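Local coordinates for RNA-binding protein Lsm (PDB 6TFL) that probably binds RNA as a ring-forming archaeal Lsm (Sm-like) protein that also binds uridine and calcium ions, at residues S14-V19 with T30-Y36. Residues are numbered along the deposited sequence; the frame is centred on the assembly and turned at random.
Sequences SLEETV and TGVLTGY. With CA (calcium ion), chain P.
Val19 and Gly31 form an antiparallel hydrogen-bonded pair, with Val19 N to Gly31 O at 2.9 Å, and Thr18 faces Val32 in the adjoining non-hydrogen-bonded pair. This is the Sm fold, whose N-terminal helix leads into a strongly bent five-stranded antiparallel sheet; the chain turns its corner at Gly31, where phi and psi are both near 180°. Backbone hydrogen bonding carries on into the type II turn Ser14-Glu17: Leu33 N donates to Glu17 O, and Leu33 O receives Glu16 N at 2.7 Å, so both polar backbone atoms of Leu33 are engaged by the turn.

On the face carrying Val19, CB of Leu33 lies 4.0 Å from Val19 CG2, while Leu33 CD2 reaches the backbone of Ser14. Val19 and Leu33 also touch Ile44 on strand 42-45, which joins this contact to the hydrophobic core. Leu15 lays CD2 over the face of the Thr34-Gly35 peptide, 3.7 Å from Gly35 N, and meets the edge of the Tyr36 ring, whose hydroxyl is hydrogen-bonded to Glu12 in the helix. On the face of Thr18 and Val32, Val32 holds CG1 anti to its backbone N (chi1 173°), against the Glu16 carbonyl, and brings CG2 to Thr18 OG1. The Glu17 carboxylate, on a chain bent at chi2, binds a calcium ion together with Glu13 O: OE2 binds the metal at 2.8 Å, while OE1 accepts a hydrogen bond from a metal-bound water.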
loop_
_atom_site.group_PDB
_atom_site.type_symbol
_atom_site.label_atom_id
_atom_site.label_comp_id
_atom_site.label_asym_id
_atom_site.label_seq_id
_atom_site.Cartn_x
_atom_site.Cartn_y
_atom_site.Cartn_z
ATOM N N SER A 14 -26.412 1.216 8.273
ATOM C CA SER A 14 -26.166 0.656 9.593
ATOM C C SER A 14 -25.789 1.707 10.622
ATOM O O SER A 14 -25.460 1.343 11.752
ATOM C CB SER A 14 -25.065 -0.410 9.546
ATOM O OG SER A 14 -25.185 -1.232 8.398
ATOM N N LEU A 15 -25.822 2.992 10.268
ATOM C CA LEU A 15 -25.530 4.033 11.247
ATOM C C LEU A 15 -26.543 3.988 12.381
ATOM O O LEU A 15 -27.727 3.714 12.165
ATOM C CB LEU A 15 -25.543 5.417 10.592
ATOM C CG LEU A 15 -24.344 5.769 9.700
ATOM C CD1 LEU A 15 -24.634 6.990 8.833
ATOM C CD2 LEU A 15 -23.091 5.977 10.543
ATOM N N GLU A 16 -26.071 4.258 13.596
ATOM C CA GLU A 16 -26.841 4.240 14.841
ATOM C C GLU A 16 -27.250 2.827 15.254
ATOM O O GLU A 16 -27.919 2.672 16.283
ATOM C CB GLU A 16 -28.091 5.143 14.786
ATOM C CG GLU A 16 -27.821 6.550 14.236
ATOM C CD GLU A 16 -28.449 7.683 15.063
ATOM O OE1 GLU A 16 -27.972 8.840 14.954
ATOM O OE2 GLU A 16 -29.425 7.431 15.807
ATOM N N GLU A 17 -26.849 1.795 14.515
ATOM C CA GLU A 17 -27.102 0.404 14.875
ATOM C C GLU A 17 -25.809 -0.284 15.292
ATOM O O GLU A 17 -24.701 0.224 15.085
ATOM C CB GLU A 17 -27.752 -0.367 13.715
ATOM C CG GLU A 17 -29.134 0.149 13.321
ATOM C CD GLU A 17 -29.383 0.061 11.822
ATOM O OE1 GLU A 17 -29.135 -1.013 11.223
ATOM O OE2 GLU A 17 -29.829 1.072 11.237
ATOM N N THR A 18 -25.967 -1.474 15.865
ATOM C CA THR A 18 -24.843 -2.213 16.410
ATOM C C THR A 18 -24.185 -3.061 15.327
ATOM O O THR A 18 -24.866 -3.631 14.470
ATOM C CB THR A 18 -25.303 -3.078 17.582
ATOM O OG1 THR A 18 -25.775 -2.216 18.621
ATOM C CG2 THR A 18 -24.153 -3.888 18.135
ATOM N N VAL A 19 -22.847 -3.095 15.346
ATOM C CA VAL A 19 -22.038 -3.787 14.350
ATOM C C VAL A 19 -20.848 -4.411 15.061
ATOM O O VAL A 19 -20.473 -4.006 16.163
ATOM C CB VAL A 19 -21.525 -2.855 13.214
ATOM C CG1 VAL A 19 -22.675 -2.167 12.486
ATOM C CG2 VAL A 19 -20.537 -1.832 13.760
ATOM N N THR A 30 -17.303 -4.438 19.151
ATOM C CA THR A 30 -18.746 -4.395 18.985
ATOM C C THR A 30 -19.270 -3.122 19.619
ATOM O O THR A 30 -18.904 -2.791 20.748
ATOM C CB THR A 30 -19.411 -5.627 19.603
ATOM O OG1 THR A 30 -18.907 -6.787 18.941
ATOM C CG2 THR A 30 -20.905 -5.595 19.400
ATOM N N GLY A 31 -20.114 -2.415 18.885
ATOM C CA GLY A 31 -20.697 -1.180 19.368
ATOM C C GLY A 31 -21.547 -0.585 18.273
ATOM O O GLY A 31 -21.723 -1.171 17.198
ATOM N N VAL A 32 -22.075 0.592 18.558
ATOM C CA VAL A 32 -22.928 1.288 17.606
ATOM C C VAL A 32 -22.045 2.008 16.598
ATOM O O VAL A 32 -21.139 2.763 16.973
ATOM C CB VAL A 32 -23.866 2.267 18.336
ATOM C CG1 VAL A 32 -24.633 3.115 17.349
ATOM C CG2 VAL A 32 -24.818 1.509 19.221
ATOM N N LEU A 33 -22.308 1.786 15.315
ATOM C CA LEU A 33 -21.619 2.531 14.270
ATOM C C LEU A 33 -22.176 3.954 14.216
ATOM O O LEU A 33 -23.366 4.143 13.924
ATOM C CB LEU A 33 -21.774 1.827 12.922
ATOM C CG LEU A 33 -21.168 2.554 11.724
ATOM C CD1 LEU A 33 -19.663 2.340 11.701
ATOM C CD2 LEU A 33 -21.819 2.094 10.418
ATOM N N THR A 34 -21.325 4.953 14.506
ATOM C CA THR A 34 -21.740 6.354 14.437
ATOM C C THR A 34 -21.035 7.150 13.344
ATOM O O THR A 34 -21.345 8.335 13.170
ATOM C CB THR A 34 -21.539 7.066 15.789
ATOM O OG1 THR A 34 -20.144 7.129 16.111
ATOM C CG2 THR A 34 -22.294 6.346 16.916
ATOM N N GLY A 35 -20.099 6.557 12.610
ATOM C CA GLY A 35 -19.544 7.239 11.457
ATOM C C GLY A 35 -18.569 6.357 10.705
ATOM O O GLY A 35 -18.074 5.347 11.218
ATOM N N TYR A 36 -18.287 6.774 9.477
ATOM C CA TYR A 36 -17.319 6.102 8.633
ATOM C C TYR A 36 -16.895 7.087 7.551
ATOM O O TYR A 36 -17.482 8.166 7.404
ATOM C CB TYR A 36 -17.902 4.817 8.026
ATOM C CG TYR A 36 -18.981 5.113 7.041
ATOM C CD1 TYR A 36 -20.279 5.368 7.473
ATOM C CD2 TYR A 36 -18.709 5.177 5.685
ATOM C CE1 TYR A 36 -21.275 5.667 6.578
ATOM C CE2 TYR A 36 -19.697 5.480 4.780
ATOM C CZ TYR A 36 -20.977 5.725 5.230
ATOM O OH TYR A 36 -21.972 6.027 4.335
HETATM CA CA CA P . -31.047 1.258 8.716
HETATM O O HOH W 1 -30.471 -1.307 8.773
#